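Side-chain contacts in SusD superfamily protein (Bacteroides fragilis, PDB 3L22), which probably serves at the outer membrane as a SusD-type binding protein for nutrient sugars, although its own ligand is not known: residues 55-60 / 68-73; 404-409 / 422-427. One frame throughout, in Å; residues are numbered along the deposited sequence.

Contact 1 of 2, residues 55-60 / 68-73; sequences DVINIS and NTYNMN
The backbone N-H of Asn58 is aimed at the centre of one face of the Tyr70 ring, with no direct hydrogen bond joining 55-60 to 68-73. The N of Asn58 sits 3.8 Å above the ring plane. The Ile57-Asn58 peptide is steeply tilted to the ring, at about 70°, and brings Ile57 C over the same face. With its CG anti to the backbone N (chi1 177°), the tyrosine leaves helix 67-70 directly toward the strand. At the root of the ring Tyr70 CB meets Asn58 CB at 3.5 Å. Farther out, Ile57 lies alongside Tyr70, its CG2 branch 3.8 Å from Tyr70 CZ. The hydroxyl reaches the strand through a water in the plane of the ring, which accepts from Tyr70 OH at 2.6 Å and donates to Val56 O at 2.7 Å.

Asn58 turns its amide away from the ring and into its own loop. Its OD1 takes two bonds from Ser60: the backbone N at 3.0 Å, which closes an Asx turn as the chain leaves the strand, and OG at 2.7 Å, on a lone pair in the carbonyl plane. ND2 is held as well, by Thr65 O and Asn51 OD1, which fixes the rotation of the amide. Just after Tyr70 the helix ends in a Schellman motif, with selenomethionine Met72 at positive phi.

Strand 277-279 pairs with 56-58, and Lys408 makes a cation-pi contact over the other face of Tyr70. The helix end is thus joined to the sheet by an N-H directed at the ring face and apolar contacts at its root and rim. Positive charge meets the pi cloud from both faces, which may make the phenol a better donor to the water that serves the buried hydroxyl and Val56 O.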
loop_
_atom_site.group_PDB
_atom_site.type_symbol
_atom_site.label_atom_id
_atom_site.label_comp_id
_atom_site.label_asym_id
_atom_site.label_seq_id
_atom_site.Cartn_x
_atom_site.Cartn_y
_atom_site.Cartn_z
ATOM N N ASP A 55 -6.225 2.619 13.681
ATOM C CA ASP A 55 -7.592 2.992 13.313
ATOM C C ASP A 55 -8.575 1.831 13.296
ATOM O O ASP A 55 -9.785 2.053 13.338
ATOM C CB ASP A 55 -7.546 3.710 11.985
ATOM C CG ASP A 55 -6.888 5.081 12.109
ATOM O OD1 ASP A 55 -7.066 5.750 13.180
ATOM O OD2 ASP A 55 -6.211 5.502 11.149
ATOM N N VAL A 56 -8.045 0.614 13.188
ATOM C CA VAL A 56 -8.792 -0.629 13.367
ATOM C C VAL A 56 -8.159 -1.366 14.524
ATOM O O VAL A 56 -7.039 -1.007 14.915
ATOM C CB VAL A 56 -8.798 -1.482 12.064
ATOM C CG1 VAL A 56 -9.686 -0.794 11.018
ATOM C CG2 VAL A 56 -7.378 -1.760 11.513
ATOM N N ILE A 57 -8.902 -2.335 15.092
ATOM C CA ILE A 57 -8.381 -3.233 16.110
ATOM C C ILE A 57 -8.582 -4.662 15.697
ATOM O O ILE A 57 -9.562 -4.983 15.060
ATOM C CB ILE A 57 -9.036 -3.050 17.505
ATOM C CG1 ILE A 57 -10.586 -3.108 17.428
ATOM C CG2 ILE A 57 -8.539 -1.780 18.084
ATOM C CD1 ILE A 57 -11.304 -3.152 18.805
ATOM N N ASN A 58 -7.637 -5.509 16.083
ATOM C CA ASN A 58 -7.700 -6.930 15.845
ATOM C C ASN A 58 -8.062 -7.571 17.180
ATOM O O ASN A 58 -7.285 -7.500 18.129
ATOM C CB ASN A 58 -6.340 -7.444 15.330
ATOM C CG ASN A 58 -6.381 -8.897 14.889
ATOM O OD1 ASN A 58 -7.042 -9.738 15.541
ATOM N ND2 ASN A 58 -5.686 -9.210 13.768
ATOM N N ILE A 59 -9.246 -8.166 17.259
ATOM C CA ILE A 59 -9.713 -8.804 18.498
ATOM C C ILE A 59 -9.713 -10.337 18.405
ATOM O O ILE A 59 -10.308 -11.020 19.221
ATOM C CB ILE A 59 -11.085 -8.220 18.977
ATOM C CG1 ILE A 59 -12.174 -8.273 17.900
ATOM C CG2 ILE A 59 -10.919 -6.764 19.482
ATOM C CD1 ILE A 59 -12.658 -9.663 17.566
ATOM N N SER A 60 -9.024 -10.891 17.427
ATOM C CA SER A 60 -9.145 -12.336 17.139
ATOM C C SER A 60 -8.440 -13.202 18.154
ATOM O O SER A 60 -8.816 -14.373 18.301
ATOM C CB SER A 60 -8.562 -12.674 15.764
ATOM O OG SER A 60 -7.155 -12.426 15.682
ATOM N N ASN A 68 -0.506 -11.043 16.094
ATOM C CA ASN A 68 0.846 -10.581 16.421
ATOM C C ASN A 68 1.272 -9.325 15.645
ATOM O O ASN A 68 2.063 -8.528 16.158
ATOM C CB ASN A 68 1.902 -11.676 16.226
ATOM C CG ASN A 68 2.213 -12.439 17.505
ATOM O OD1 ASN A 68 1.814 -12.050 18.607
ATOM N ND2 ASN A 68 2.950 -13.538 17.359
ATOM N N THR A 69 0.751 -9.139 14.439
ATOM C CA THR A 69 1.014 -7.906 13.714
ATOM C C THR A 69 0.372 -6.739 14.425
ATOM O O THR A 69 1.027 -5.715 14.645
ATOM C CB THR A 69 0.532 -7.964 12.267
ATOM O OG1 THR A 69 1.267 -8.977 11.596
ATOM C CG2 THR A 69 0.742 -6.586 11.571
ATOM N N TYR A 70 -0.898 -6.890 14.808
ATOM C CA TYR A 70 -1.626 -5.814 15.485
ATOM C C TYR A 70 -0.948 -5.410 16.797
ATOM O O TYR A 70 -0.807 -4.228 17.105
ATOM C CB TYR A 70 -3.086 -6.186 15.778
ATOM C CG TYR A 70 -3.769 -5.044 16.553
ATOM C CD1 TYR A 70 -4.141 -3.858 15.900
ATOM C CD2 TYR A 70 -4.003 -5.135 17.928
ATOM C CE1 TYR A 70 -4.702 -2.784 16.605
ATOM C CE2 TYR A 70 -4.580 -4.071 18.643
ATOM C CZ TYR A 70 -4.920 -2.899 17.978
ATOM O OH TYR A 70 -5.479 -1.856 18.675
ATOM N N ASN A 71 -0.538 -6.423 17.549
ATOM C CA ASN A 71 0.123 -6.241 18.837
ATOM C C ASN A 71 1.595 -5.875 18.744
ATOM O O ASN A 71 2.267 -5.754 19.770
ATOM C CB ASN A 71 -0.043 -7.510 19.663
ATOM C CG ASN A 71 -1.429 -7.671 20.216
ATOM O OD1 ASN A 71 -2.171 -6.699 20.404
ATOM N ND2 ASN A 71 -1.777 -8.917 20.545
HETATM N N MSE A 72 2.104 -5.674 17.537
HETATM C CA MSE A 72 3.494 -5.229 17.351
HETATM C C MSE A 72 4.436 -6.240 18.006
HETATM O O MSE A 72 5.351 -5.886 18.741
HETATM C CB MSE A 72 3.729 -3.811 17.897
HETATM C CG MSE A 72 2.751 -2.795 17.411
HETATM SE SE MSE A 72 2.748 -2.535 15.478
HETATM C CE MSE A 72 4.448 -1.610 15.290
ATOM N N ASN A 73 4.204 -7.512 17.685
ATOM C CA ASN A 73 4.895 -8.594 18.339
ATOM C C ASN A 73 5.378 -9.649 17.345
ATOM O O ASN A 73 5.519 -10.791 17.711
ATOM C CB ASN A 73 3.973 -9.230 19.384
ATOM C CG ASN A 73 4.719 -10.108 20.374
ATOM O OD1 ASN A 73 5.777 -9.734 20.860
ATOM N ND2 ASN A 73 4.171 -11.283 20.670
HETATM O O HOH W 1 -6.005 0.198 17.145
#

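Contact 2 of 2, residues 404-409 / 422-427; sequences EHFIKV and EKYTWP. With ZN (zinc ion), chain F.
Phe406 and Tyr424 cross at about a right angle in an offset edge-to-face pair, the edge of Phe406 directed at a face of Tyr424. The ring centroids are 5.2 Å apart and the planes meet at 62°. The touching edge is the CD1-CE1 side of the phenylalanine, whose CE1 comes to 3.4 Å from Tyr424 CE1. Tyr424 gets there by extending its ring anti to the backbone N (chi1 -162°), which carries the phenol across to 404-409. Its hydroxyl donates to Glu404 O at 2.6 Å; the oxygen lies in the plane of the tyrosine ring, while the hydroxyl sits 30° off the plane of the carbonyl. One aromatic side chain is therefore gripped on a face by Phe406 and at its end by a backbone carbonyl.

Between Glu404 and Phe406 in the chain, His405 points away from Tyr424 and binds a zinc ion through NE2; a water and one atom from elsewhere in the structure are further ligands. The carboxylate of Glu404 pairs with Arg402.

Strand 406-409 forms an antiparallel pair with 414-417, and the loop carrying Tyr424 follows that hairpin; helix 395-401 packs on both aromatic residues, with Ile399 against Phe406 and Met400 against Tyr424.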
loop_
_atom_site.group_PDB
_atom_site.type_symbol
_atom_site.label_atom_id
_atom_site.label_comp_id
_atom_site.label_asym_id
_atom_site.label_seq_id
_atom_site.Cartn_x
_atom_site.Cartn_y
_atom_site.Cartn_z
ATOM N N GLU A 404 6.774 8.113 13.582
ATOM C CA GLU A 404 5.902 8.281 14.718
ATOM C C GLU A 404 5.808 7.010 15.529
ATOM O O GLU A 404 6.021 5.896 15.015
ATOM C CB GLU A 404 4.490 8.688 14.264
ATOM C CG GLU A 404 4.410 10.060 13.530
ATOM C CD GLU A 404 3.080 10.323 12.799
ATOM O OE1 GLU A 404 2.114 9.503 12.903
ATOM O OE2 GLU A 404 2.991 11.402 12.157
ATOM N N HIS A 405 5.460 7.158 16.807
ATOM C CA HIS A 405 5.132 6.001 17.632
ATOM C C HIS A 405 3.827 5.357 17.164
ATOM O O HIS A 405 2.907 6.051 16.801
ATOM C CB HIS A 405 4.955 6.391 19.102
ATOM C CG HIS A 405 6.218 6.796 19.787
ATOM N ND1 HIS A 405 6.820 6.031 20.763
ATOM C CD2 HIS A 405 6.975 7.911 19.664
ATOM C CE1 HIS A 405 7.899 6.654 21.199
ATOM N NE2 HIS A 405 8.012 7.797 20.552
ATOM N N PHE A 406 3.763 4.037 17.218
ATOM C CA PHE A 406 2.520 3.317 17.079
ATOM C C PHE A 406 1.904 3.298 18.468
ATOM O O PHE A 406 2.445 2.636 19.381
ATOM C CB PHE A 406 2.776 1.888 16.615
ATOM C CG PHE A 406 3.301 1.787 15.215
ATOM C CD1 PHE A 406 4.673 1.796 14.964
ATOM C CD2 PHE A 406 2.433 1.677 14.153
ATOM C CE1 PHE A 406 5.145 1.662 13.641
ATOM C CE2 PHE A 406 2.890 1.575 12.856
ATOM C CZ PHE A 406 4.249 1.562 12.605
ATOM N N ILE A 407 0.806 4.031 18.628
ATOM C CA ILE A 407 0.134 4.186 19.923
ATOM C C ILE A 407 -1.301 3.722 19.837
ATOM O O ILE A 407 -2.118 4.305 19.093
ATOM C CB ILE A 407 0.193 5.656 20.436
ATOM C CG1 ILE A 407 1.658 6.097 20.545
ATOM C CG2 ILE A 407 -0.566 5.803 21.823
ATOM C CD1 ILE A 407 1.882 7.560 21.052
ATOM N N LYS A 408 -1.602 2.649 20.555
ATOM C CA LYS A 408 -2.939 2.076 20.520
ATOM C C LYS A 408 -3.475 1.930 21.959
ATOM O O LYS A 408 -3.129 0.998 22.665
ATOM C CB LYS A 408 -2.944 0.731 19.753
ATOM C CG LYS A 408 -1.991 0.706 18.547
ATOM C CD LYS A 408 -2.061 -0.603 17.780
ATOM C CE LYS A 408 -0.954 -0.700 16.720
ATOM N NZ LYS A 408 -1.124 -1.828 15.770
ATOM N N VAL A 409 -4.334 2.859 22.358
ATOM C CA VAL A 409 -4.827 2.947 23.725
ATOM C C VAL A 409 -6.078 2.085 23.777
ATOM O O VAL A 409 -7.094 2.404 23.180
ATOM C CB VAL A 409 -5.146 4.384 24.179
ATOM C CG1 VAL A 409 -5.826 4.368 25.587
ATOM C CG2 VAL A 409 -3.873 5.286 24.152
ATOM N N GLU A 422 12.832 -2.500 19.359
ATOM C CA GLU A 422 13.033 -3.625 18.439
ATOM C C GLU A 422 11.769 -3.973 17.671
ATOM O O GLU A 422 11.838 -4.200 16.462
ATOM C CB GLU A 422 13.545 -4.844 19.226
ATOM C CG GLU A 422 13.623 -6.203 18.461
ATOM C CD GLU A 422 13.835 -7.375 19.443
ATOM O OE1 GLU A 422 14.996 -7.590 19.891
ATOM O OE2 GLU A 422 12.827 -8.048 19.792
ATOM N N LYS A 423 10.616 -3.970 18.342
ATOM C CA LYS A 423 9.353 -4.324 17.685
ATOM C C LYS A 423 8.717 -3.225 16.815
ATOM O O LYS A 423 7.597 -3.403 16.301
ATOM C CB LYS A 423 8.338 -4.860 18.712
ATOM C CG LYS A 423 8.763 -6.162 19.447
ATOM C CD LYS A 423 8.916 -7.347 18.515
ATOM C CE LYS A 423 9.323 -8.664 19.241
ATOM N NZ LYS A 423 9.748 -9.595 18.124
ATOM N N TYR A 424 9.416 -2.098 16.625
ATOM C CA TYR A 424 8.979 -1.112 15.649
ATOM C C TYR A 424 8.965 -1.717 14.237
ATOM O O TYR A 424 8.107 -1.364 13.399
ATOM C CB TYR A 424 9.898 0.104 15.658
ATOM C CG TYR A 424 9.330 1.362 15.006
ATOM C CD1 TYR A 424 8.315 2.073 15.610
ATOM C CD2 TYR A 424 9.859 1.878 13.841
ATOM C CE1 TYR A 424 7.832 3.228 15.074
ATOM C CE2 TYR A 424 9.362 3.078 13.290
ATOM C CZ TYR A 424 8.334 3.723 13.902
ATOM O OH TYR A 424 7.843 4.900 13.394
ATOM N N THR A 425 9.930 -2.598 13.980
ATOM C CA THR A 425 10.085 -3.240 12.701
ATOM C C THR A 425 9.894 -4.752 12.861
ATOM O O THR A 425 9.889 -5.281 13.967
ATOM C CB THR A 425 11.476 -2.992 12.141
ATOM O OG1 THR A 425 12.434 -3.600 13.015
ATOM C CG2 THR A 425 11.760 -1.479 11.973
ATOM N N TRP A 426 9.718 -5.415 11.726
ATOM C CA TRP A 426 9.713 -6.849 11.653
ATOM C C TRP A 426 11.172 -7.323 11.533
ATOM O O TRP A 426 11.974 -6.671 10.863
ATOM C CB TRP A 426 8.941 -7.276 10.406
ATOM C CG TRP A 426 7.454 -7.275 10.532
ATOM C CD1 TRP A 426 6.691 -6.737 11.538
ATOM C CD2 TRP A 426 6.547 -7.882 9.624
ATOM N NE1 TRP A 426 5.358 -6.979 11.297
ATOM C CE2 TRP A 426 5.247 -7.695 10.135
ATOM C CE3 TRP A 426 6.706 -8.606 8.440
ATOM C CZ2 TRP A 426 4.107 -8.166 9.473
ATOM C CZ3 TRP A 426 5.545 -9.087 7.777
ATOM C CH2 TRP A 426 4.289 -8.867 8.300
ATOM N N PRO A 427 11.520 -8.429 12.175
ATOM C CA PRO A 427 12.865 -8.951 11.998
ATOM C C PRO A 427 12.939 -9.785 10.716
ATOM O O PRO A 427 11.921 -10.309 10.251
ATOM C CB PRO A 427 13.048 -9.836 13.229
ATOM C CG PRO A 427 11.632 -10.387 13.471
ATOM C CD PRO A 427 10.728 -9.239 13.126
HETATM ZN ZN ZN F . 9.689 8.431 20.927
HETATM O O HOH W 2 8.778 10.401 20.919
#

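How the contacts relate
Contacts 1 and 2 lie with their centres about 11 Å apart and touch directly, although their segments are far apart in the sequence. Lys408 joins them: Lys408 NZ probably donates to Tyr70 O at 2.8 Å, and Gly53 O also receives a bond from it. Met72 of contact 1 packs by its CE on Phe406 CD1 at 3.4 Å, while Thr69 OG1 lies 3.6 Å from Trp426 CZ2. The end of helix 67-70 is thereby packed between strand 56-58 and the segments of contact 2. Contact 2 carries His405, a zinc ligand, whereas the Tyr70 side chain of contact 1 lies about 13 Å from a bound zinc ion, so contact 1 is packing away from the metals.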